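Local coordinates for WbbZ protein (Klebsiella pneumoniae subsp. pneumoniae NTUH-K2044, PDB 6X1L), which is of unknown function but, as a member of the polysaccharide pyruvyl transferase family, probably acts in building or modifying a bacterial surface polysaccharide, at residues K27-A33 against W195-D201; V37-T42 against D148-F152; Y82-H86 against Y109-F113. One frame throughout, in Å; residues are numbered along the deposited sequence.

How the contacts relate
Contact 1 joins the loop after strand 23-27 to the loop before helix 203-218, and the other two contacts lie nested along the chain inside the span it closes. Contact 2, buried about 5 Å from the chain centre, is about 13 Å from contact 1, centre to centre; the two touch where Trp200 O packs on Ala39 CB at 3.7 Å. Contact 3 lies near the surface, about 18 Å between centres from contact 1, and meets it through Pro30 CG and Glu84 OE2, 3.9 Å apart. Contacts 2 and 3 do not touch, their nearest atoms being about 12 Å apart.

Contact 1 (K27-A33 against W195-D201); sequences KANPGNA and WNGDYWD
Lys27 NZ is held by three oxygens: Asp198 OD1 at 3.0 Å and Asp201 OD2 at 3.1 Å, both in salt bridges, and the carbonyl O of Ala28, the next residue along, which lies 2.6 Å from NZ. The chain belongs to a family of the GT-B clan, and this network ties the end of strand 23-27, in its six-stranded parallel sheet, to the loop before helix 203-218. The lysine starts away from the partner loop, with CG anti to the backbone N (chi1 -178°), but bends at chi2 and chi4 bring its ammonium back to where both carboxylates reach it. Each carboxylate offers it a syn lone pair. Asp201 divides its oxygens, giving OD2 to the lysine while OD1 takes Ala28 N at 2.9 Å. With opposite charges gathered round a buried lysine, the ammonium is probably well stabilised. Asp198 OD1 also lies alongside the proline ring, 3.3 Å from Pro30 CG.

Farther along, Gly31 and Gly197 form a single antiparallel bridge, a hydrogen-bonded pair in which Gly31 N donates to Gly197 O over 3.1 Å. Both glycines have strongly positive phi, where a CB would jam against the preceding carbonyl O. Trp200 turns the NE1 edge of its indole to Gly31, with Tyr199 CB over one face and Asn29 O at the edge beside CD1. Trp200 O is bonded to Tyr43 OH of helix 33-48, and Tyr199 packs on Phe216 of the second subunit. Gly31 O accepts twice from opposite faces of its carbonyl plane: Gly197 N is 2.9 Å away on one, and on the other Trp200 NE1, 3.0 Å from it, stands 64° out of that plane while the oxygen stays near the plane of the indole.

Contact 2 (V37-T42 against D148-F152); sequences VIASAT and DDMAF
Ala41 CB is the small bump at the middle of this interface: it presses against Met150 O at 3.2 Å and lies 3.7 Å from Ala151 CA, fitting the hollow formed by the backbone at the start of the 3-10 turn. No hydrogen bond crosses between helix 33-48 and this turn, so the fit is one of shape. Met150, present as selenomethionine, supplies the larger bump. Its three torsions all lie near -60°, curling the chain so that it folds round Thr42 instead of reaching past it. Near its root it fills the groove between Ile38 and Thr42: Met150 CB is 3.9 Å from Ile38 CG2, and Met150 CG is 3.7 Å from Thr42 OG1. The curl then returns Met150 CE to within 3.8 Å of Thr42 CA. The threonine hydroxyl bonds back along its own helix, donating to Ile38 O over 2.7 Å, on the opposite face of that carbonyl from Thr42 N; the methionine therefore meets an oxygen already engaged.

On the other flank Val37 CG1 touches Ala151 CB at 3.9 Å, while Ile38 CD1 runs up to the carboxylate of Asp149, the two side chains crossing at about a right angle. That carboxylate is held from several sides: Asp149 OD2 takes Ala151 N at 2.9 Å, forming an Asx turn, and is also bonded to His229, while OD1 makes a salt bridge to Arg125. Helix 33-48, following strand 23-27 of the six-stranded sheet, thus rests on the turn after edge strand 144-146. Helix 228-236, which follows strand 220-225 of the four-stranded sheet, packs on Val37, Ile38 and Ala151, and helix 203-218 packs on Val37 and Ser40.

Contact 3 (Y82-H86 against Y109-F113); sequences YSEGH and YSDLF
His86 leaves helix 84-92 toward Tyr109 and lies along one face of the phenol. Its CB comes first, in a CH-pi contact 4.0 Å from the centroid of the Tyr109 ring and 22° off the ring normal, so it sits over the face. With CG anti to the backbone N (chi1 166°), the imidazole continues across the same face. His86 CG is 3.9 Å from Tyr109 CE1. The next ring atom, His86 CD2, is the closest approach of the pair, 3.6 Å from Tyr109 CD1, and it also meets the methyl Leu112 CD2 at 3.7 Å. His86 NE2, at the tip, lies 4.1 Å from Tyr109 CD1. The rings make an offset stack, their planes 21° apart and their centroids 4.4 Å apart, each overlapping the other toward its rim.

The setting is that of successive crossovers in the six-stranded parallel sheet: helix 84-92 connects strands 67-71 and 98-104 in a beta-alpha-beta unit, and helix 110-115 carries the chain on to strand 120-124. Tyr109 occupies the N-cap position of the latter helix, and its backbone N is bonded to Glu79. Its carbonyl accepts weak bonds from Leu112 N and Phe113 N in the first turn.

The far end of the phenol is tethered as well. Tyr109 OH donates to Tyr82 O over 2.6 Å, tilted somewhat from the carbonyl plane, while that oxygen lies near the plane of the phenol ring. This bond, with the histidine stacked on one face, probably restricts the ring's rotation. The hydroxyl also rests against Ser83 CA, just ahead of helix 84-92.

Contact 1 (K27-A33 against W195-D201)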
# COMPACT_ATOMS: atom_id res chain seq x y z
N LYS A 27 -10.48 -3.39 18.61
CA LYS A 27 -10.46 -4.24 17.42
C LYS A 27 -10.71 -3.35 16.21
O LYS A 27 -11.81 -2.81 16.05
CB LYS A 27 -11.50 -5.35 17.50
CG LYS A 27 -11.47 -6.27 16.29
CD LYS A 27 -10.13 -6.99 16.19
CE LYS A 27 -9.95 -7.71 14.85
NZ LYS A 27 -9.75 -6.77 13.72
N ALA A 28 -9.69 -3.20 15.37
CA ALA A 28 -9.84 -2.45 14.13
C ALA A 28 -10.78 -3.19 13.18
O ALA A 28 -10.75 -4.41 13.08
CB ALA A 28 -8.48 -2.23 13.46
N ASN A 29 -11.61 -2.43 12.49
CA ASN A 29 -12.49 -3.01 11.48
C ASN A 29 -11.66 -3.56 10.33
O ASN A 29 -10.81 -2.84 9.78
CB ASN A 29 -13.46 -1.95 10.97
CG ASN A 29 -14.52 -2.52 10.05
OD1 ASN A 29 -15.13 -3.54 10.35
ND2 ASN A 29 -14.75 -1.85 8.92
N PRO A 30 -11.85 -4.82 9.94
CA PRO A 30 -11.19 -5.33 8.73
C PRO A 30 -11.89 -4.84 7.47
O PRO A 30 -13.06 -4.45 7.49
CB PRO A 30 -11.32 -6.85 8.87
CG PRO A 30 -11.73 -7.10 10.29
CD PRO A 30 -12.51 -5.89 10.70
N GLY A 31 -11.15 -4.86 6.37
CA GLY A 31 -11.71 -4.46 5.10
C GLY A 31 -10.62 -3.95 4.17
O GLY A 31 -9.46 -4.30 4.32
N ASN A 32 -11.04 -3.13 3.21
CA ASN A 32 -10.14 -2.64 2.18
C ASN A 32 -9.35 -1.45 2.72
O ASN A 32 -9.37 -1.14 3.92
CB ASN A 32 -10.91 -2.32 0.90
CG ASN A 32 -11.98 -1.25 1.09
OD1 ASN A 32 -11.80 -0.28 1.83
ND2 ASN A 32 -13.10 -1.42 0.41
N ALA A 33 -8.63 -0.76 1.83
CA ALA A 33 -7.77 0.34 2.25
C ALA A 33 -8.56 1.53 2.78
O ALA A 33 -8.01 2.35 3.52
CB ALA A 33 -6.87 0.77 1.09
N TRP A 195 -4.67 -2.93 -0.34
CA TRP A 195 -4.61 -3.79 0.84
C TRP A 195 -6.04 -4.08 1.28
O TRP A 195 -6.83 -3.15 1.47
CB TRP A 195 -3.81 -3.12 1.96
CG TRP A 195 -2.34 -3.16 1.72
CD1 TRP A 195 -1.60 -2.27 0.99
CD2 TRP A 195 -1.42 -4.15 2.20
NE1 TRP A 195 -0.28 -2.65 0.98
CE2 TRP A 195 -0.14 -3.79 1.72
CE3 TRP A 195 -1.56 -5.29 2.99
CZ2 TRP A 195 0.99 -4.55 2.01
CZ3 TRP A 195 -0.43 -6.04 3.27
CH2 TRP A 195 0.83 -5.67 2.79
N ASN A 196 -6.37 -5.36 1.43
CA ASN A 196 -7.76 -5.76 1.68
C ASN A 196 -7.77 -6.99 2.58
O ASN A 196 -7.51 -8.10 2.11
CB ASN A 196 -8.49 -6.02 0.37
CG ASN A 196 -9.95 -6.35 0.58
OD1 ASN A 196 -10.58 -5.87 1.53
ND2 ASN A 196 -10.50 -7.17 -0.31
N GLY A 197 -8.10 -6.80 3.85
CA GLY A 197 -8.14 -7.90 4.79
C GLY A 197 -8.09 -7.39 6.22
O GLY A 197 -8.32 -6.21 6.48
N ASP A 198 -7.78 -8.31 7.13
CA ASP A 198 -7.71 -8.00 8.56
C ASP A 198 -6.30 -7.54 8.94
O ASP A 198 -5.59 -8.18 9.71
CB ASP A 198 -8.14 -9.21 9.39
CG ASP A 198 -8.44 -8.85 10.83
OD1 ASP A 198 -8.61 -7.65 11.14
OD2 ASP A 198 -8.51 -9.78 11.67
N TYR A 199 -5.91 -6.41 8.36
CA TYR A 199 -4.56 -5.88 8.54
C TYR A 199 -4.48 -4.72 9.52
O TYR A 199 -3.39 -4.42 10.02
CB TYR A 199 -3.99 -5.40 7.20
CG TYR A 199 -3.90 -6.48 6.15
CD1 TYR A 199 -2.96 -7.49 6.25
CD2 TYR A 199 -4.74 -6.48 5.04
CE1 TYR A 199 -2.86 -8.49 5.29
CE2 TYR A 199 -4.65 -7.47 4.07
CZ TYR A 199 -3.71 -8.46 4.20
OH TYR A 199 -3.62 -9.45 3.24
N TRP A 200 -5.60 -4.07 9.82
CA TRP A 200 -5.55 -2.70 10.31
C TRP A 200 -5.32 -2.58 11.81
O TRP A 200 -5.30 -1.45 12.32
CB TRP A 200 -6.82 -1.98 9.87
CG TRP A 200 -7.05 -2.20 8.40
CD1 TRP A 200 -8.14 -2.76 7.80
CD2 TRP A 200 -6.13 -1.90 7.34
NE1 TRP A 200 -7.97 -2.81 6.44
CE2 TRP A 200 -6.74 -2.28 6.13
CE3 TRP A 200 -4.85 -1.32 7.29
CZ2 TRP A 200 -6.12 -2.12 4.89
CZ3 TRP A 200 -4.23 -1.16 6.06
CH2 TRP A 200 -4.87 -1.55 4.88
N ASP A 201 -5.09 -3.69 12.51
CA ASP A 201 -4.61 -3.61 13.89
C ASP A 201 -3.14 -3.23 13.98
O ASP A 201 -2.64 -3.02 15.09
CB ASP A 201 -4.86 -4.95 14.59
CG ASP A 201 -6.34 -5.27 14.72
OD1 ASP A 201 -7.08 -4.46 15.33
OD2 ASP A 201 -6.77 -6.32 14.19

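Contact 2 (V37-T42 against D148-F152)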
# COMPACT_ATOMS: atom_id res chain seq x y z
N VAL A 37 -7.87 3.66 6.36
CA VAL A 37 -7.95 5.09 6.65
C VAL A 37 -8.68 5.33 7.97
O VAL A 37 -8.28 6.18 8.77
CB VAL A 37 -8.62 5.83 5.49
CG1 VAL A 37 -8.70 7.31 5.78
CG2 VAL A 37 -7.86 5.58 4.18
N ILE A 38 -9.77 4.59 8.21
CA ILE A 38 -10.49 4.72 9.47
C ILE A 38 -9.58 4.37 10.64
O ILE A 38 -9.56 5.06 11.67
CB ILE A 38 -11.76 3.85 9.47
CG1 ILE A 38 -12.67 4.23 8.31
CG2 ILE A 38 -12.51 3.99 10.80
CD1 ILE A 38 -13.96 3.45 8.27
N ALA A 39 -8.77 3.32 10.48
CA ALA A 39 -7.89 2.91 11.57
C ALA A 39 -6.79 3.94 11.80
O ALA A 39 -6.51 4.30 12.95
CB ALA A 39 -7.30 1.53 11.27
N SER A 40 -6.16 4.42 10.72
CA SER A 40 -5.16 5.47 10.85
C SER A 40 -5.70 6.65 11.66
O SER A 40 -5.08 7.10 12.62
CB SER A 40 -4.70 5.95 9.47
OG SER A 40 -4.27 4.86 8.67
N ALA A 41 -6.88 7.14 11.26
CA ALA A 41 -7.50 8.27 11.97
C ALA A 41 -7.86 7.91 13.40
O ALA A 41 -7.80 8.77 14.29
CB ALA A 41 -8.74 8.73 11.21
N THR A 42 -8.24 6.66 13.66
CA THR A 42 -8.52 6.25 15.03
C THR A 42 -7.25 6.24 15.87
O THR A 42 -7.27 6.63 17.04
CB THR A 42 -9.19 4.87 15.04
OG1 THR A 42 -10.36 4.91 14.22
CG2 THR A 42 -9.59 4.49 16.45
N ASP A 148 -19.07 12.57 12.94
CA ASP A 148 -18.43 12.29 11.66
C ASP A 148 -17.68 10.96 11.68
O ASP A 148 -17.19 10.52 12.72
CB ASP A 148 -17.45 13.42 11.30
CG ASP A 148 -18.16 14.68 10.87
OD1 ASP A 148 -19.14 14.59 10.10
OD2 ASP A 148 -17.74 15.78 11.31
N ASP A 149 -17.61 10.33 10.51
CA ASP A 149 -16.69 9.21 10.31
C ASP A 149 -15.31 9.57 10.85
O ASP A 149 -14.89 10.73 10.82
CB ASP A 149 -16.61 8.87 8.81
CG ASP A 149 -15.66 7.71 8.52
OD1 ASP A 149 -16.09 6.54 8.59
OD2 ASP A 149 -14.47 7.97 8.21
N MSE A 150 -14.62 8.56 11.37
CA MSE A 150 -13.31 8.78 12.00
C MSE A 150 -12.31 9.48 11.08
O MSE A 150 -11.49 10.27 11.54
CB MSE A 150 -12.71 7.46 12.49
CG MSE A 150 -13.45 6.80 13.65
SE MSE A 150 -13.62 7.95 15.22
CE MSE A 150 -11.73 8.15 15.68
N ALA A 151 -12.40 9.20 9.77
CA ALA A 151 -11.40 9.72 8.84
C ALA A 151 -11.35 11.25 8.84
O ALA A 151 -10.31 11.82 8.48
CB ALA A 151 -11.67 9.22 7.42
N PHE A 152 -12.41 11.92 9.27
CA PHE A 152 -12.30 13.37 9.39
C PHE A 152 -11.37 13.78 10.52
O PHE A 152 -10.93 14.93 10.55
CB PHE A 152 -13.70 13.98 9.55
CG PHE A 152 -14.57 13.79 8.33
CD1 PHE A 152 -14.49 14.66 7.25
CD2 PHE A 152 -15.43 12.71 8.25
CE1 PHE A 152 -15.26 14.47 6.13
CE2 PHE A 152 -16.21 12.51 7.13
CZ PHE A 152 -16.13 13.39 6.06

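Contact 3 (Y82-H86 against Y109-F113)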
# COMPACT_ATOMS: atom_id res chain seq x y z
N TYR A 82 -22.52 -8.09 4.61
CA TYR A 82 -21.37 -8.63 5.33
C TYR A 82 -21.82 -9.14 6.69
O TYR A 82 -22.70 -8.55 7.33
CB TYR A 82 -20.28 -7.57 5.52
CG TYR A 82 -20.06 -6.67 4.32
CD1 TYR A 82 -19.24 -7.06 3.28
CD2 TYR A 82 -20.67 -5.42 4.25
CE1 TYR A 82 -19.03 -6.24 2.18
CE2 TYR A 82 -20.47 -4.60 3.16
CZ TYR A 82 -19.65 -5.01 2.13
OH TYR A 82 -19.46 -4.18 1.05
N SER A 83 -21.21 -10.23 7.13
CA SER A 83 -21.51 -10.82 8.43
C SER A 83 -20.29 -10.93 9.34
O SER A 83 -20.43 -11.41 10.47
CB SER A 83 -22.13 -12.21 8.24
OG SER A 83 -21.24 -13.08 7.56
N GLU A 84 -19.12 -10.49 8.89
CA GLU A 84 -17.91 -10.66 9.70
C GLU A 84 -17.97 -9.83 10.98
O GLU A 84 -17.72 -10.35 12.07
CB GLU A 84 -16.67 -10.29 8.87
CG GLU A 84 -15.35 -10.55 9.58
CD GLU A 84 -14.15 -10.26 8.69
OE1 GLU A 84 -14.34 -9.71 7.59
OE2 GLU A 84 -13.02 -10.60 9.09
N GLY A 85 -18.29 -8.54 10.86
CA GLY A 85 -18.40 -7.71 12.04
C GLY A 85 -19.52 -8.13 12.96
O GLY A 85 -19.39 -8.04 14.19
N HIS A 86 -20.64 -8.59 12.40
CA HIS A 86 -21.75 -9.06 13.21
C HIS A 86 -21.37 -10.30 14.01
O HIS A 86 -21.72 -10.42 15.19
CB HIS A 86 -22.96 -9.34 12.32
CG HIS A 86 -24.04 -10.13 13.00
ND1 HIS A 86 -24.06 -11.50 13.02
CD2 HIS A 86 -25.15 -9.72 13.66
CE1 HIS A 86 -25.13 -11.92 13.68
NE2 HIS A 86 -25.81 -10.86 14.08
N TYR A 109 -29.76 -5.96 10.97
CA TYR A 109 -29.31 -6.60 12.20
C TYR A 109 -30.08 -6.06 13.41
O TYR A 109 -29.51 -5.78 14.47
CB TYR A 109 -27.80 -6.43 12.39
CG TYR A 109 -26.97 -7.22 11.40
CD1 TYR A 109 -27.30 -8.54 11.08
CD2 TYR A 109 -25.86 -6.66 10.78
CE1 TYR A 109 -26.54 -9.27 10.18
CE2 TYR A 109 -25.10 -7.39 9.88
CZ TYR A 109 -25.45 -8.69 9.59
OH TYR A 109 -24.69 -9.41 8.69
N SER A 110 -31.40 -5.91 13.24
CA SER A 110 -32.21 -5.35 14.31
C SER A 110 -32.24 -6.25 15.54
O SER A 110 -32.32 -5.76 16.67
CB SER A 110 -33.63 -5.08 13.81
OG SER A 110 -34.20 -6.24 13.22
N ASP A 111 -32.17 -7.57 15.34
CA ASP A 111 -32.14 -8.50 16.46
C ASP A 111 -30.90 -8.29 17.32
O ASP A 111 -30.97 -8.42 18.55
CB ASP A 111 -32.21 -9.94 15.96
CG ASP A 111 -32.28 -10.96 17.09
OD1 ASP A 111 -32.70 -10.59 18.21
OD2 ASP A 111 -31.91 -12.13 16.85
N LEU A 112 -29.76 -7.97 16.71
CA LEU A 112 -28.53 -7.78 17.47
C LEU A 112 -28.62 -6.57 18.39
O LEU A 112 -28.19 -6.63 19.55
CB LEU A 112 -27.34 -7.64 16.53
CG LEU A 112 -25.98 -7.47 17.20
CD1 LEU A 112 -25.58 -8.74 17.93
CD2 LEU A 112 -24.92 -7.06 16.19
N PHE A 113 -29.19 -5.47 17.91
CA PHE A 113 -29.18 -4.23 18.68
C PHE A 113 -30.32 -4.16 19.69
O PHE A 113 -30.16 -3.53 20.74
CB PHE A 113 -29.19 -3.03 17.74
CG PHE A 113 -27.93 -2.88 16.95
CD1 PHE A 113 -26.83 -2.23 17.50
CD2 PHE A 113 -27.82 -3.42 15.68
CE1 PHE A 113 -25.65 -2.11 16.78
CE2 PHE A 113 -26.64 -3.29 14.95
CZ PHE A 113 -25.56 -2.64 15.51